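PDB 3DOH: esterase from Thermotoga maritima, which probably hydrolyses carboxylic esters, with an alpha/beta-hydrolase domain joined to an immunoglobulin-like N-terminal domain. Local coordinates for residues Ile248-Ile251 with Arg252-Asp256. Sequence-based numbering, arbitrary orientation.
Sequences IKII and RKLLD
Ile248 and Arg252 meet one turn apart on helix 242-257, an amphipathic helix packed on the central sheet of the alpha/beta-hydrolase fold. The helix carries the usual i to i+4 bonds. Arg252 N donates to Ile248 O at 3.1 Å, in the carbonyl plane, with an N-H...O angle of 155°. Lys253 N to Lys249 O, Leu254 N to Ile250 O and Leu255 N to Ile251 O continue the alpha-helical series.

Ile250 and Leu254 are buried and face the sheet. Leu254 CD2 comes within 4.3 Å of Ile250 CG1, and both residues also touch Leu217 of strand 215-219. Leu254 reaches Leu162 on strand 157-163 as well. With an alanine in place of Leu254, a gap would probably open between Ile250, Leu162 and Leu217. Ile248 and Ile251 pack on Phe288, in the loop that follows helix 272-283. Lys249 NZ forms a salt bridge with Asp151.

Arg252 runs back along the helix. Arg252 CB lies 3.5 Å from Lys249 O. Arg252 CG stands anti to the carbonyl carbon (chi1 -52°), which brings it to 3.4 Å from Ile248 O. The chain then stays extended to NE and carries the guanidinium over Ile248. There Arg252 CZ is 3.9 Å from Ile248 CG2. That methyl, Ile248 CG2, lies over one face of the flat group, offset toward the rim, with Arg252 NH1 the nearest atom at 3.7 Å.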
ATOM      1  N   ILE A 248      39.398   6.707  38.191  1.00 32.84           N
ATOM      2  CA  ILE A 248      40.827   6.412  38.149  1.00 34.22           C
ATOM      3  C   ILE A 248      41.287   5.487  39.285  1.00 35.02           C
ATOM      4  O   ILE A 248      41.939   4.466  39.053  1.00 35.24           O
ATOM      5  CB  ILE A 248      41.655   7.680  38.122  1.00 33.77           C
ATOM      6  CG1 ILE A 248      41.266   8.494  36.896  1.00 34.44           C
ATOM      7  CG2 ILE A 248      43.122   7.329  38.109  1.00 32.98           C
ATOM      8  CD1 ILE A 248      41.555   7.787  35.573  1.00 32.46           C
ATOM      9  N   LYS A 249      40.911   5.846  40.506  1.00 36.14           N
ATOM     10  CA  LYS A 249      41.279   5.072  41.688  1.00 37.30           C
ATOM     11  C   LYS A 249      40.800   3.660  41.517  1.00 37.20           C
ATOM     12  O   LYS A 249      41.451   2.726  41.921  1.00 37.39           O
ATOM     13  CB  LYS A 249      40.676   5.697  42.947  1.00 37.57           C
ATOM     14  CG  LYS A 249      41.313   7.014  43.332  1.00 39.83           C
ATOM     15  CD  LYS A 249      40.475   7.731  44.357  1.00 45.06           C
ATOM     16  CE  LYS A 249      41.064   9.118  44.633  1.00 49.32           C
ATOM     17  NZ  LYS A 249      40.222   9.938  45.592  1.00 50.58           N
ATOM     18  N   ILE A 250      39.664   3.498  40.863  1.00 37.93           N
ATOM     19  CA  ILE A 250      39.146   2.156  40.667  1.00 37.83           C
ATOM     20  C   ILE A 250      39.863   1.365  39.558  1.00 37.99           C
ATOM     21  O   ILE A 250      40.037   0.142  39.698  1.00 38.64           O
ATOM     22  CB  ILE A 250      37.585   2.111  40.733  1.00 37.83           C
ATOM     23  CG1 ILE A 250      36.954   1.162  39.757  1.00 36.13           C
ATOM     24  CG2 ILE A 250      36.936   3.503  40.537  1.00 38.86           C
ATOM     25  CD1 ILE A 250      35.485   1.509  39.743  1.00 36.84           C
ATOM     26  N   ILE A 251      40.352   2.052  38.519  1.00 37.45           N
ATOM     27  CA  ILE A 251      41.270   1.410  37.561  1.00 36.88           C
ATOM     28  C   ILE A 251      42.464   0.815  38.322  1.00 37.13           C
ATOM     29  O   ILE A 251      42.882  -0.327  38.073  1.00 36.05           O
ATOM     30  CB  ILE A 251      41.689   2.370  36.395  1.00 36.95           C
ATOM     31  CG1 ILE A 251      40.534   2.494  35.389  1.00 36.09           C
ATOM     32  CG2 ILE A 251      42.936   1.880  35.658  1.00 35.67           C
ATOM     33  CD1 ILE A 251      40.558   3.765  34.571  1.00 35.06           C
ATOM     34  N   ARG A 252      42.969   1.577  39.294  1.00 38.02           N
ATOM     35  CA  ARG A 252      44.138   1.137  40.092  1.00 38.35           C
ATOM     36  C   ARG A 252      43.815  -0.007  41.007  1.00 37.35           C
ATOM     37  O   ARG A 252      44.656  -0.871  41.187  1.00 37.63           O
ATOM     38  CB  ARG A 252      44.777   2.274  40.872  1.00 38.30           C
ATOM     39  CG  ARG A 252      45.082   3.441  39.980  1.00 42.09           C
ATOM     40  CD  ARG A 252      46.069   4.421  40.623  1.00 48.49           C
ATOM     41  NE  ARG A 252      46.734   5.209  39.583  1.00 54.20           N
ATOM     42  CZ  ARG A 252      46.693   6.539  39.504  1.00 56.87           C
ATOM     43  NH1 ARG A 252      46.030   7.246  40.444  1.00 58.47           N
ATOM     44  NH2 ARG A 252      47.323   7.160  38.498  1.00 54.47           N
ATOM     45  N   LYS A 253      42.608  -0.033  41.564  1.00 36.74           N
ATOM     46  CA  LYS A 253      42.201  -1.167  42.384  1.00 37.08           C
ATOM     47  C   LYS A 253      42.278  -2.408  41.486  1.00 37.07           C
ATOM     48  O   LYS A 253      42.879  -3.436  41.844  1.00 37.43           O
ATOM     49  CB  LYS A 253      40.794  -0.987  42.975  1.00 36.36           C
ATOM     50  CG  LYS A 253      40.372  -2.185  43.805  1.00 38.57           C
ATOM     51  CD  LYS A 253      38.878  -2.273  44.315  1.00 38.40           C
ATOM     52  CE  LYS A 253      38.498  -1.208  45.350  1.00 38.98           C
ATOM     53  NZ  LYS A 253      39.419  -1.143  46.524  1.00 39.61           N
ATOM     54  N   LEU A 254      41.702  -2.277  40.294  1.00 36.70           N
ATOM     55  CA  LEU A 254      41.596  -3.370  39.341  1.00 36.43           C
ATOM     56  C   LEU A 254      42.963  -3.947  38.963  1.00 36.55           C
ATOM     57  O   LEU A 254      43.147  -5.183  38.920  1.00 36.94           O
ATOM     58  CB  LEU A 254      40.871  -2.866  38.098  1.00 36.07           C
ATOM     59  CG  LEU A 254      39.366  -3.080  37.901  1.00 35.85           C
ATOM     60  CD1 LEU A 254      38.570  -3.544  39.134  1.00 31.29           C
ATOM     61  CD2 LEU A 254      38.798  -1.844  37.291  1.00 34.71           C
ATOM     62  N   LEU A 255      43.902  -3.046  38.692  1.00 35.81           N
ATOM     63  CA  LEU A 255      45.264  -3.410  38.358  1.00 35.32           C
ATOM     64  C   LEU A 255      45.841  -4.206  39.487  1.00 34.58           C
ATOM     65  O   LEU A 255      46.485  -5.216  39.242  1.00 34.60           O
ATOM     66  CB  LEU A 255      46.147  -2.165  38.144  1.00 35.77           C
ATOM     67  CG  LEU A 255      45.939  -1.237  36.950  1.00 36.42           C
ATOM     68  CD1 LEU A 255      47.045  -0.170  36.869  1.00 38.79           C
ATOM     69  CD2 LEU A 255      45.921  -2.045  35.688  1.00 38.01           C
ATOM     70  N   ASP A 256      45.630  -3.740  40.718  1.00 33.67           N
ATOM     71  CA  ASP A 256      46.062  -4.485  41.887  1.00 33.28           C
ATOM     72  C   ASP A 256      45.365  -5.823  41.930  1.00 32.98           C
ATOM     73  O   ASP A 256      46.025  -6.845  42.020  1.00 33.95           O
ATOM     74  CB  ASP A 256      45.786  -3.714  43.178  1.00 33.72           C
ATOM     75  CG  ASP A 256      46.570  -2.417  43.256  1.00 33.53           C
ATOM     76  OD1 ASP A 256      47.629  -2.321  42.610  1.00 29.77           O
ATOM     77  OD2 ASP A 256      46.120  -1.492  43.959  1.00 33.87           O
TER